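Local coordinates for bacteriorhodopsin (Nanosalina sp., PDB 6EYU), which probably works as a light-driven inward proton pump, a xenorhodopsin of the microbial rhodopsin family with a covalently bound retinal chromophore, at residues A5-A8 with G9-S13; S69-A72 with W73-D76; G168-G171 with I172-S176; N194-P198 with T199-I203; V207-F210 with F211-V215. All coordinates share one frame; numbering follows the deposited sequence.

Interaction 1. Residues A5-A8 with G9-S13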
# COMPACT_ATOMS: atom_id res chain seq x y z
N ALA A 5 10.10 22.28 15.95
CA ALA A 5 9.65 22.51 17.32
C ALA A 5 10.24 21.47 18.26
O ALA A 5 10.65 21.80 19.38
CB ALA A 5 8.13 22.47 17.38
N ILE A 6 10.22 20.22 17.83
CA ILE A 6 10.66 19.11 18.68
C ILE A 6 12.15 19.19 18.94
O ILE A 6 12.61 18.95 20.06
CB ILE A 6 10.34 17.75 18.03
CG1 ILE A 6 8.86 17.42 18.18
CG2 ILE A 6 11.19 16.66 18.65
CD1 ILE A 6 8.45 16.12 17.52
N THR A 7 12.92 19.48 17.90
CA THR A 7 14.37 19.39 17.97
C THR A 7 14.98 20.74 18.36
O THR A 7 16.18 20.84 18.59
CB THR A 7 14.97 18.96 16.61
OG1 THR A 7 14.53 19.85 15.58
CG2 THR A 7 14.55 17.54 16.27
N ALA A 8 14.14 21.77 18.37
CA ALA A 8 14.61 23.12 18.69
C ALA A 8 15.02 23.21 20.15
O ALA A 8 14.47 22.52 21.01
CB ALA A 8 13.52 24.14 18.38
N GLY A 9 16.00 24.06 20.43
CA GLY A 9 16.61 24.13 21.75
C GLY A 9 17.29 22.83 22.14
O GLY A 9 18.13 22.32 21.40
N GLY A 10 16.94 22.31 23.31
CA GLY A 10 17.70 21.22 23.92
C GLY A 10 17.46 19.89 23.22
O GLY A 10 18.23 18.95 23.39
N PHE A 11 16.35 19.80 22.50
CA PHE A 11 15.90 18.54 21.93
C PHE A 11 15.83 17.46 23.01
O PHE A 11 16.53 16.44 22.93
CB PHE A 11 16.85 18.10 20.81
CG PHE A 11 16.34 16.93 20.01
CD1 PHE A 11 15.12 16.36 20.30
CD2 PHE A 11 17.07 16.44 18.94
CE1 PHE A 11 14.64 15.29 19.55
CE2 PHE A 11 16.60 15.38 18.19
CZ PHE A 11 15.39 14.81 18.50
N GLY A 12 14.98 17.68 24.00
CA GLY A 12 15.03 16.91 25.23
C GLY A 12 14.50 15.50 25.06
O GLY A 12 14.60 14.67 25.97
N SER A 13 13.90 15.23 23.90
CA SER A 13 13.27 13.94 23.66
C SER A 13 14.23 12.98 22.96
O SER A 13 13.94 11.79 22.83
CB SER A 13 12.00 14.11 22.82
OG SER A 13 12.27 14.83 21.63
O HOH W 1 12.56 17.62 22.19
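Thr7 lays its methyl over one face of the Phe11 ring, just where the chain leaves short helix 2-7 through a type II' beta turn running from Ala8 to Phe11. CG2 stands 3.6 Å from the ring centroid and only 17° off the ring normal, a CH-pi contact. Two torsions make it possible. Phe11 CG lies anti to the backbone N (chi1 -170°), which brings the ring alongside Thr7 with both side chains pointing the same way. In Thr7, OG1 sits between the backbone N and the carbonyl carbon (chi1 55°) and bonds back to the carbonyl O of Tyr3, leaving CG2 on the side that meets the ring. Ile6 also meets this ring: its CG2 comes within 3.8 Å of Phe11 CE1, the two side chains crossing obliquely, and it also lies 3.7 Å from Ser13 OG.

The turn explains how the chain doubles back. Gly9 takes up a positive phi, which favours glycine, and a CB placed there would run into the carbonyl O of Ala8. Gly10 follows in a more ordinary conformation, and the chain returns to set Phe11 against the last helical turn. Helix 198-230 packs on this junction, with Pro198 on Ala5 and Ser202 on Ile6. A water bridges the helix end and the loop, donating to Ile6 O at 2.5 Å and sharing a hydrogen bond of 2.9 Å with Ser13 OG.

Interaction 2. Residues S69-A72 with W73-D76. With MUN ([(2~{S})-2,3-bis(oxidanyl)propyl] (~{E})-undec-2-enoate), chain B; MUN ([(2~{S})-2,3-bis(oxidanyl)propyl] (~{E})-undec-2-enoate), chain K.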
# COMPACT_ATOMS: atom_id res chain seq x y z
N SER A 69 9.95 14.28 7.92
CA SER A 69 10.10 14.42 9.37
C SER A 69 8.81 14.94 10.00
O SER A 69 8.41 14.49 11.08
CB SER A 69 11.26 15.36 9.70
OG SER A 69 12.48 14.85 9.20
N ASP A 70 8.24 15.98 9.40
CA ASP A 70 7.09 16.66 9.98
C ASP A 70 5.91 15.71 10.12
O ASP A 70 4.98 15.96 10.87
CB ASP A 70 6.70 17.86 9.12
CG ASP A 70 7.49 19.11 9.45
OD1 ASP A 70 8.09 19.16 10.55
OD2 ASP A 70 7.51 20.04 8.63
N TYR A 71 5.99 14.58 9.42
CA TYR A 71 4.85 13.68 9.29
C TYR A 71 5.23 12.25 9.66
O TYR A 71 4.60 11.29 9.21
CB TYR A 71 4.30 13.71 7.86
CG TYR A 71 3.62 15.01 7.50
CD1 TYR A 71 2.27 15.20 7.77
CD2 TYR A 71 4.34 16.08 7.01
CE1 TYR A 71 1.64 16.40 7.48
CE2 TYR A 71 3.73 17.29 6.71
CZ TYR A 71 2.38 17.44 6.95
OH TYR A 71 1.77 18.64 6.67
N ALA A 72 6.25 12.11 10.49
CA ALA A 72 6.88 10.81 10.71
C ALA A 72 5.96 9.89 11.50
O ALA A 72 5.87 8.69 11.21
CB ALA A 72 8.21 10.98 11.44
N TRP A 73 5.28 10.44 12.50
CA TRP A 73 4.33 9.66 13.30
C TRP A 73 3.29 9.00 12.40
O TRP A 73 2.93 7.84 12.60
CB TRP A 73 3.63 10.56 14.32
CG TRP A 73 4.53 11.04 15.42
CD1 TRP A 73 5.43 10.29 16.13
CD2 TRP A 73 4.55 12.35 16.00
NE1 TRP A 73 6.06 11.08 17.07
CE2 TRP A 73 5.54 12.35 17.00
CE3 TRP A 73 3.84 13.53 15.76
CZ2 TRP A 73 5.84 13.48 17.76
CZ3 TRP A 73 4.14 14.65 16.51
CH2 TRP A 73 5.14 14.62 17.49
N TYR A 74 2.82 9.74 11.40
CA TYR A 74 1.81 9.23 10.48
C TYR A 74 2.41 8.16 9.57
O TYR A 74 1.80 7.11 9.34
CB TYR A 74 1.24 10.37 9.64
CG TYR A 74 0.69 11.51 10.45
CD1 TYR A 74 -0.33 11.31 11.38
CD2 TYR A 74 1.27 12.77 10.40
CE1 TYR A 74 -0.79 12.34 12.17
CE2 TYR A 74 0.82 13.81 11.19
CZ TYR A 74 -0.22 13.59 12.07
OH TYR A 74 -0.68 14.62 12.86
N MET A 75 3.60 8.43 9.05
CA MET A 75 4.32 7.46 8.23
C MET A 75 4.54 6.17 9.02
O MET A 75 4.54 5.08 8.45
CB MET A 75 5.66 8.03 7.78
CG MET A 75 5.55 9.29 6.95
SD MET A 75 4.37 9.13 5.59
CE MET A 75 5.33 8.18 4.42
N ASP A 76 4.69 6.30 10.33
CA ASP A 76 4.90 5.15 11.20
C ASP A 76 3.59 4.40 11.42
O ASP A 76 3.46 3.23 11.04
CB ASP A 76 5.47 5.60 12.55
CG ASP A 76 5.72 4.44 13.49
OD1 ASP A 76 5.23 3.32 13.20
OD2 ASP A 76 6.41 4.64 14.51
CAR MUN B . 7.55 6.35 3.95
CAQ MUN B . 7.14 6.75 2.53
CAP MUN B . 6.04 5.81 2.03
CAO MUN B . 5.56 6.27 0.65
CAN MUN B . 5.68 7.79 0.56
CAM MUN B . 6.51 8.16 -0.68
CAK MUN B . 6.90 9.64 -0.60
CAH MUN B . 6.64 10.30 -1.96
CAF MUN B . 7.94 10.34 -2.77
CAC MUN B . 8.79 11.60 -2.62
CAA MUN B . 8.01 12.90 -2.39
OAD MUN B . 6.90 12.89 -1.88
OAB MUN B . 8.70 14.04 -2.67
CAE MUN B . 8.36 15.07 -1.74
CAG MUN B . 9.46 16.13 -1.73
OAJ MUN B . 10.71 15.52 -1.40
CAI MUN B . 9.56 16.79 -3.11
OAL MUN B . 10.75 17.56 -3.19
CAR MUN K . -0.31 7.43 0.97
CAQ MUN K . -1.66 8.13 1.16
CAP MUN K . -1.43 9.61 1.48
CAO MUN K . -0.21 9.74 2.40
CAN MUN K . 0.74 10.80 1.84
CAM MUN K . 2.17 10.47 2.24
CAK MUN K . 3.04 11.72 2.14
CAH MUN K . 3.78 11.94 3.46
CAF MUN K . 4.89 12.97 3.26
CAC MUN K . 4.43 14.34 2.75
CAA MUN K . 5.55 15.37 2.53
OAD MUN K . 6.72 15.01 2.38
OAB MUN K . 5.14 16.66 2.47
CAE MUN K . 5.48 17.32 3.69
CAG MUN K . 6.39 18.51 3.39
OAJ MUN K . 7.28 18.18 2.32
CAI MUN K . 5.54 19.72 2.98
OAL MUN K . 5.49 20.65 4.07
O HOH W 2 4.89 13.66 12.87
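Tyr71 and Ala72 meet Tyr74, Met75 and Asp76 in a local contact that forms the first turn of helix 72-93, with Tyr71 at the N-cap position. Tyr71 O receives a nearly straight bond from Met75 N, 3.0 Å at 166°, in the carbonyl plane, and a weak one from Tyr74 N. Ala72 O takes Asp76 N at 2.8 Å. A water spans the helix start, donating to Asp70 O and accepting from Trp73 N.

The side chains spread around this turn. Tyr71 CD1 touches Tyr74 CD2 at 3.7 Å, the two side chains slanting across each other. Met75 sets CG against Tyr71 O, then bends at both chi2 and chi3 and brings SD to 3.6 Å from CAH of a bound lipid (MUN, chain K). An alanine at Met75 would probably leave that acyl chain without its thioether neighbour and open a gap beside Tyr71 O.

Tyr71 also meets Phe67 of the second subunit edge-to-face. Within its own chain it packs on helix 101-124, as does Tyr74, while Met75 and Asp76 lean on helix 42-63, where Ser55 binds Asp76 OD2, and Trp73 reaches helices 2-7 and 198-230.

Interaction 3. Residues G168-G171 with I172-S176. With RET (retinal), chain D.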
# COMPACT_ATOMS: atom_id res chain seq x y z
N GLY A 168 -8.10 -5.67 25.33
CA GLY A 168 -8.18 -4.63 26.35
C GLY A 168 -6.94 -3.76 26.37
O GLY A 168 -7.03 -2.54 26.25
N TYR A 169 -5.80 -4.38 26.64
CA TYR A 169 -4.51 -3.70 26.58
C TYR A 169 -4.47 -2.69 25.42
O TYR A 169 -4.20 -1.51 25.63
CB TYR A 169 -3.39 -4.72 26.43
CG TYR A 169 -2.00 -4.14 26.52
CD1 TYR A 169 -1.37 -4.01 27.76
CD2 TYR A 169 -1.23 -3.95 25.38
CE1 TYR A 169 -0.05 -3.62 27.85
CE2 TYR A 169 0.08 -3.53 25.47
CZ TYR A 169 0.67 -3.36 26.70
OH TYR A 169 1.97 -2.93 26.79
N ILE A 170 -4.69 -3.18 24.20
CA ILE A 170 -4.41 -2.39 23.01
C ILE A 170 -5.50 -1.36 22.76
O ILE A 170 -5.22 -0.22 22.38
CB ILE A 170 -4.27 -3.29 21.76
CG1 ILE A 170 -2.94 -3.02 21.05
CG2 ILE A 170 -5.43 -3.04 20.80
CD1 ILE A 170 -1.73 -3.42 21.86
N GLY A 171 -6.74 -1.73 23.09
CA GLY A 171 -7.85 -0.79 23.04
C GLY A 171 -7.59 0.46 23.86
O GLY A 171 -7.62 1.57 23.34
N ILE A 172 -7.36 0.27 25.16
CA ILE A 172 -7.10 1.38 26.06
C ILE A 172 -5.99 2.27 25.53
O ILE A 172 -6.11 3.50 25.52
CB ILE A 172 -6.72 0.88 27.47
CG1 ILE A 172 -7.97 0.73 28.34
CG2 ILE A 172 -5.73 1.83 28.12
CD1 ILE A 172 -8.61 -0.63 28.26
N PHE A 173 -4.89 1.65 25.10
CA PHE A 173 -3.70 2.39 24.70
C PHE A 173 -3.96 3.19 23.42
O PHE A 173 -3.44 4.29 23.25
CB PHE A 173 -2.52 1.44 24.49
CG PHE A 173 -1.65 1.30 25.70
CD1 PHE A 173 -0.85 2.35 26.13
CD2 PHE A 173 -1.64 0.12 26.43
CE1 PHE A 173 -0.07 2.23 27.27
CE2 PHE A 173 -0.85 -0.01 27.56
CZ PHE A 173 -0.07 1.05 27.98
N PHE A 174 -4.79 2.64 22.54
CA PHE A 174 -5.07 3.27 21.26
C PHE A 174 -5.83 4.58 21.46
O PHE A 174 -5.68 5.52 20.67
CB PHE A 174 -5.87 2.33 20.36
CG PHE A 174 -5.02 1.50 19.44
CD1 PHE A 174 -3.79 1.03 19.86
CD2 PHE A 174 -5.44 1.22 18.15
CE1 PHE A 174 -3.00 0.26 19.02
CE2 PHE A 174 -4.66 0.45 17.31
CZ PHE A 174 -3.44 -0.03 17.75
N LEU A 175 -6.56 4.67 22.56
CA LEU A 175 -7.40 5.84 22.83
C LEU A 175 -6.56 7.00 23.35
O LEU A 175 -6.96 8.16 23.26
CB LEU A 175 -8.49 5.49 23.84
CG LEU A 175 -9.45 4.39 23.39
CD1 LEU A 175 -10.20 3.81 24.59
CD2 LEU A 175 -10.43 4.92 22.35
N SER A 176 -5.39 6.68 23.90
CA SER A 176 -4.54 7.70 24.51
C SER A 176 -3.97 8.63 23.45
O SER A 176 -3.67 9.79 23.72
CB SER A 176 -3.41 7.04 25.30
OG SER A 176 -2.49 6.39 24.43
C1 RET D . -4.51 10.17 15.20
C2 RET D . -5.13 11.22 14.28
C3 RET D . -6.36 11.87 14.92
C4 RET D . -7.47 10.84 15.10
C5 RET D . -6.91 9.54 15.68
C6 RET D . -5.59 9.23 15.75
C7 RET D . -5.19 7.97 16.36
C8 RET D . -3.88 7.60 16.41
C9 RET D . -3.54 6.30 16.93
C10 RET D . -2.21 5.91 17.04
C11 RET D . -1.76 4.69 17.60
C12 RET D . -0.38 4.57 17.47
C13 RET D . 0.39 3.44 17.81
C14 RET D . 1.78 3.44 17.61
C15 RET D . 2.64 2.36 17.79
C16 RET D . -3.51 9.32 14.42
C17 RET D . -3.81 10.84 16.38
C18 RET D . -7.92 8.53 16.24
C19 RET D . -4.64 5.36 17.41
C20 RET D . -0.29 2.21 18.41
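Phe173 drives its edge into the face of Tyr169, one helical turn earlier on helix 157-183. CE2 is the atom that touches, 3.7 Å from Tyr169 CE1 and displaced toward the rim of the tyrosine ring. The ring planes stand 57° apart, so this is an inclined edge-to-face pair. Tyr169 reaches it because CG is anti to the backbone N (chi1 -173°), which carries the ring along the helix surface to Phe173. The other edge contact of Phe173 is with backbone: CD2 lies 3.1 Å from Tyr169 O, near the plane of the phenyl ring.

On another side of the helix Ile170 and Phe174 run side by side. CG2 of Ile170 lies over one face of the phenyl ring, and CE1 of that ring comes within 3.4 Å of the retinal methyl C20, so Phe174 forms part of the chromophore pocket. The helical bonds are regular at first, Ile172 N to Gly168 O being 3.0 Å at 170°, and Leu175 N to Gly171 O is weak. A turn later Ser176 gives both N and OG to Phe173 O.

Tyr169 OH bonds to Phe211 O on helix 198-230. A phenylalanine in its place could keep the aromatic pair but is likely to leave Phe211 O without that hydroxyl and remove a polar tie between the helices. The contact thus joins apolar packing beside retinal to one directional interhelical bond.

Interaction 4. Residues N194-P198 with T199-I203. With MUN ([(2~{S})-2,3-bis(oxidanyl)propyl] (~{E})-undec-2-enoate), chain S.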
# COMPACT_ATOMS: atom_id res chain seq x y z
N ASN A 194 -3.33 23.51 24.13
CA ASN A 194 -1.89 23.68 24.01
C ASN A 194 -1.20 23.30 25.32
O ASN A 194 -0.46 24.10 25.89
CB ASN A 194 -1.55 25.13 23.65
CG ASN A 194 -1.10 25.28 22.22
OD1 ASN A 194 0.03 25.69 21.95
ND2 ASN A 194 -2.03 25.09 21.28
N ILE A 195 -1.46 22.09 25.80
CA ILE A 195 -1.11 21.72 27.17
C ILE A 195 0.31 21.17 27.24
O ILE A 195 1.08 21.53 28.14
CB ILE A 195 -2.08 20.67 27.73
CG1 ILE A 195 -3.41 21.31 28.10
CG2 ILE A 195 -1.47 19.99 28.95
CD1 ILE A 195 -4.53 20.32 28.33
N LEU A 196 0.64 20.26 26.33
CA LEU A 196 2.01 19.78 26.20
C LEU A 196 2.82 20.70 25.29
O LEU A 196 2.34 21.14 24.25
CB LEU A 196 2.03 18.36 25.63
CG LEU A 196 0.98 17.39 26.19
CD1 LEU A 196 1.14 16.01 25.57
CD2 LEU A 196 1.08 17.31 27.71
N ASP A 197 4.08 20.92 25.65
CA ASP A 197 5.08 21.40 24.70
C ASP A 197 5.60 20.25 23.84
O ASP A 197 5.33 19.08 24.13
CB ASP A 197 6.24 22.06 25.44
CG ASP A 197 7.21 21.06 26.02
OD1 ASP A 197 6.93 19.85 25.94
OD2 ASP A 197 8.26 21.49 26.54
N PRO A 198 6.36 20.58 22.78
CA PRO A 198 6.73 19.59 21.78
C PRO A 198 7.51 18.41 22.36
O PRO A 198 7.33 17.28 21.93
CB PRO A 198 7.60 20.39 20.81
CG PRO A 198 7.05 21.77 20.88
CD PRO A 198 6.54 21.96 22.29
N THR A 199 8.37 18.69 23.34
CA THR A 199 9.20 17.65 23.94
C THR A 199 8.36 16.66 24.72
O THR A 199 8.54 15.45 24.61
CB THR A 199 10.26 18.26 24.88
OG1 THR A 199 11.01 19.27 24.19
CG2 THR A 199 11.20 17.18 25.39
N GLN A 200 7.44 17.18 25.53
CA GLN A 200 6.50 16.34 26.26
C GLN A 200 5.67 15.49 25.31
O GLN A 200 5.52 14.29 25.50
CB GLN A 200 5.58 17.20 27.12
CG GLN A 200 6.25 17.79 28.35
CD GLN A 200 5.46 18.93 28.97
OE1 GLN A 200 4.90 19.76 28.26
NE2 GLN A 200 5.47 19.01 30.29
N THR A 201 5.13 16.14 24.28
CA THR A 201 4.43 15.43 23.21
C THR A 201 5.30 14.30 22.66
O THR A 201 4.87 13.15 22.59
CB THR A 201 4.05 16.38 22.06
OG1 THR A 201 3.40 17.54 22.59
CG2 THR A 201 3.13 15.68 21.07
N SER A 202 6.55 14.63 22.36
CA SER A 202 7.47 13.67 21.77
C SER A 202 7.73 12.51 22.72
O SER A 202 7.60 11.34 22.34
CB SER A 202 8.79 14.35 21.40
OG SER A 202 9.52 13.57 20.46
N ILE A 203 8.03 12.82 23.97
CA ILE A 203 8.23 11.79 24.99
C ILE A 203 7.03 10.86 25.03
O ILE A 203 7.18 9.64 24.92
CB ILE A 203 8.44 12.39 26.39
CG1 ILE A 203 9.43 13.56 26.34
CG2 ILE A 203 8.94 11.32 27.35
CD1 ILE A 203 10.70 13.25 25.58
CAR MUN S . 2.21 4.92 30.59
CAQ MUN S . 2.91 6.14 31.18
CAP MUN S . 2.63 7.37 30.32
CAO MUN S . 3.88 8.24 30.27
CAN MUN S . 3.52 9.64 29.77
CAM MUN S . 4.78 10.34 29.26
CAK MUN S . 5.06 11.59 30.10
CAH MUN S . 4.83 12.83 29.23
CAF MUN S . 4.69 14.07 30.12
CAC MUN S . 3.26 14.56 30.37
CAA MUN S . 3.06 15.84 31.21
OAD MUN S . 3.93 16.20 32.00
OAB MUN S . 1.81 16.38 31.16
CAE MUN S . 1.55 17.08 32.38
CAG MUN S . 1.44 18.58 32.09
OAJ MUN S . 1.95 18.86 30.78
CAI MUN S . -0.02 19.01 32.17
OAL MUN S . -0.13 20.21 32.94
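Two acceptors, Asp197 OD1 and Gln200 OE1, lie 3.1 Å apart with no bond between them, each held in place by a backbone N-H of the other residue. Gln200 N gives to Asp197 OD1 at 2.7 Å, meeting the oxygen nearly along its C-O axis. In return Asp197 N gives to Gln200 OE1 at 3.0 Å, in the plane of the amide carbonyl. The carboxylate and amide planes are turned 68° apart and the side chains cross at about a right angle. Asp197 CG sits between its backbone N and carbonyl carbon (chi1 79°), which folds the carboxylate back over the helix start.

This reciprocal pair is a capping box, with Asp197 as the N-cap of helix 198-230. A carboxylate here would probably interact favourably with the positive end of the helix dipole. Asp197 O is gripped twice by Thr201: Thr201 N comes in almost straight at 3.0 Å, whereas Thr201 OG1 bonds from above the carbonyl plane at 2.9 Å. Thr201 OG1 also bonds to Ser184 OG, tying the helix's first turn to the start of the loop that leads into it. Leu196 packs CB against Thr201 OG1 and sends CD2 to 3.5 Å from OAJ of a bound lipid (MUN, chain S).

Interaction 5. Residues V207-F210 with F211-V215. With RET (retinal), chain D; MUN ([(2~{S})-2,3-bis(oxidanyl)propyl] (~{E})-undec-2-enoate), chain S.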
# COMPACT_ATOMS: atom_id res chain seq x y z
N VAL A 207 6.95 6.83 24.64
CA VAL A 207 6.70 5.89 25.73
C VAL A 207 5.44 5.08 25.47
O VAL A 207 5.38 3.89 25.80
CB VAL A 207 6.55 6.62 27.08
CG1 VAL A 207 5.28 7.46 27.09
CG2 VAL A 207 6.55 5.62 28.22
N LEU A 208 4.45 5.70 24.85
CA LEU A 208 3.18 5.03 24.57
C LEU A 208 3.35 3.98 23.48
O LEU A 208 2.78 2.89 23.56
CB LEU A 208 2.11 6.04 24.17
CG LEU A 208 1.51 6.86 25.32
CD1 LEU A 208 0.66 8.00 24.78
CD2 LEU A 208 0.70 5.97 26.25
N PRO A 209 4.14 4.30 22.45
CA PRO A 209 4.43 3.30 21.42
C PRO A 209 5.31 2.17 21.91
O PRO A 209 5.20 1.04 21.43
CB PRO A 209 5.14 4.12 20.34
CG PRO A 209 4.57 5.48 20.47
CD PRO A 209 4.29 5.68 21.93
N PHE A 210 6.18 2.45 22.87
CA PHE A 210 6.98 1.41 23.51
C PHE A 210 6.08 0.31 24.04
O PHE A 210 6.36 -0.88 23.87
CB PHE A 210 7.82 1.99 24.65
CG PHE A 210 8.70 0.98 25.33
CD1 PHE A 210 9.83 0.49 24.70
CD2 PHE A 210 8.31 0.40 26.53
CE1 PHE A 210 10.59 -0.51 25.28
CE2 PHE A 210 9.07 -0.58 27.13
CZ PHE A 210 10.22 -1.04 26.50
N PHE A 211 4.94 0.70 24.61
CA PHE A 211 4.04 -0.25 25.24
C PHE A 211 3.14 -0.94 24.21
O PHE A 211 2.66 -2.05 24.44
CB PHE A 211 3.18 0.44 26.30
CG PHE A 211 3.88 0.62 27.62
CD1 PHE A 211 3.95 -0.43 28.52
CD2 PHE A 211 4.60 1.77 27.88
CE1 PHE A 211 4.68 -0.32 29.68
CE2 PHE A 211 5.32 1.90 29.06
CZ PHE A 211 5.36 0.85 29.96
N CYS A 212 3.00 -0.32 23.04
CA CYS A 212 2.07 -0.82 22.02
C CYS A 212 2.79 -1.65 20.96
O CYS A 212 2.15 -2.29 20.12
CB CYS A 212 1.34 0.35 21.36
SG CYS A 212 0.33 1.33 22.49
N LYS A 213 4.12 -1.60 20.97
CA LYS A 213 4.92 -2.32 19.99
C LYS A 213 5.91 -3.26 20.69
O LYS A 213 5.73 -4.48 20.68
CB LYS A 213 5.68 -1.32 19.10
CG LYS A 213 4.69 -0.49 18.28
CD LYS A 213 5.42 0.51 17.38
CE LYS A 213 4.42 1.31 16.54
NZ LYS A 213 3.87 2.42 17.33
N GLN A 214 6.93 -2.69 21.32
CA GLN A 214 7.98 -3.49 21.94
C GLN A 214 7.40 -4.44 22.97
O GLN A 214 7.55 -5.66 22.87
CB GLN A 214 9.02 -2.58 22.61
CG GLN A 214 10.16 -2.16 21.69
CD GLN A 214 10.02 -0.73 21.21
OE1 GLN A 214 10.97 0.05 21.27
NE2 GLN A 214 8.85 -0.39 20.69
N VAL A 215 6.67 -3.89 23.94
CA VAL A 215 6.07 -4.69 25.00
C VAL A 215 5.00 -5.62 24.44
O VAL A 215 4.89 -6.77 24.86
CB VAL A 215 5.42 -3.79 26.07
CG1 VAL A 215 4.67 -4.63 27.10
CG2 VAL A 215 6.47 -2.93 26.75
C1 RET D . -4.51 10.17 15.20
C2 RET D . -5.13 11.22 14.28
C3 RET D . -6.36 11.87 14.92
C4 RET D . -7.47 10.84 15.10
C5 RET D . -6.91 9.54 15.68
C6 RET D . -5.59 9.23 15.75
C7 RET D . -5.19 7.97 16.36
C8 RET D . -3.88 7.60 16.41
C9 RET D . -3.54 6.30 16.93
C10 RET D . -2.21 5.91 17.04
C11 RET D . -1.76 4.69 17.60
C12 RET D . -0.38 4.57 17.47
C13 RET D . 0.39 3.44 17.81
C14 RET D . 1.78 3.44 17.61
C15 RET D . 2.64 2.36 17.79
C16 RET D . -3.51 9.32 14.42
C17 RET D . -3.81 10.84 16.38
C18 RET D . -7.92 8.53 16.24
C19 RET D . -4.64 5.36 17.41
C20 RET D . -0.29 2.21 18.41
CAR MUN S . 2.21 4.92 30.59
CAQ MUN S . 2.91 6.14 31.18
CAP MUN S . 2.63 7.37 30.32
CAO MUN S . 3.88 8.24 30.27
CAN MUN S . 3.52 9.64 29.77
CAM MUN S . 4.78 10.34 29.26
CAK MUN S . 5.06 11.59 30.10
CAH MUN S . 4.83 12.83 29.23
CAF MUN S . 4.69 14.07 30.12
CAC MUN S . 3.26 14.56 30.37
CAA MUN S . 3.06 15.84 31.21
OAD MUN S . 3.93 16.20 32.00
OAB MUN S . 1.81 16.38 31.16
CAE MUN S . 1.55 17.08 32.38
CAG MUN S . 1.44 18.58 32.09
OAJ MUN S . 1.95 18.86 30.78
CAI MUN S . -0.02 19.01 32.17
OAL MUN S . -0.13 20.21 32.94
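Pro209 O is met by two backbone donors, Cys212 N at 3.0 Å, which stands well above the carbonyl plane, and Lys213 N in a weak bond. It lies where helix 198-230, the retinal-carrying helix, is kinked at Pro209, whose N has no hydrogen to give to the preceding turn, and then widens into a pi-type turn. Around Leu208 O the bonds from Phe211 N and Cys212 N are weak. The pi-type turn itself is carried by Phe210 O, which takes Val215 N, five residues on, in a nearly straight bond of 3.0 Å (176°).

On the flank, Phe210 points an edge at the face of Phe211, the centroids 5.7 Å apart and the planes at 87°, a T-shaped pair. Phe210 CE2 also rests 3.5 Å from Val215 CG2, while Val207 CG2 sits beside Phe211 CE2 and its CG1 touches a bound lipid chain.

On the inner side Lys213 runs extended through chi2 and chi3, then turns at chi4 (82°) toward the chromophore, lying among helices 14-38, 42-63 and 72-93, where Asp76 packs against it. Cys212 CB and Pro209 CB line the retinal on this side. The lysine ends in the covalent link expected of a Schiff base: NZ to retinal C15, 1.3 Å.

Along the chain the five contacts come in series, each a local turn, and they lie on or beside helices 2-7, 72-93, 157-183 and 198-230 of the seven-helix bundle. Interactions 1 and 4, centres 10 Å apart, meet where the loop before helix 14-38 packs on the start of helix 198-230; Ile6 and Thr201 both touch Trp73 of interaction 2. Interactions 4 and 5 share helix 198-230, their centres 18 Å apart, and one bound lipid. Interactions 3 and 5, about 11 Å between centres, join helices 157-183 and 198-230 and both touch retinal. With Asp76 of interaction 2 packed against Lys213, the series of contacts leads from helix 2-7 and the loop after it to the chromophore.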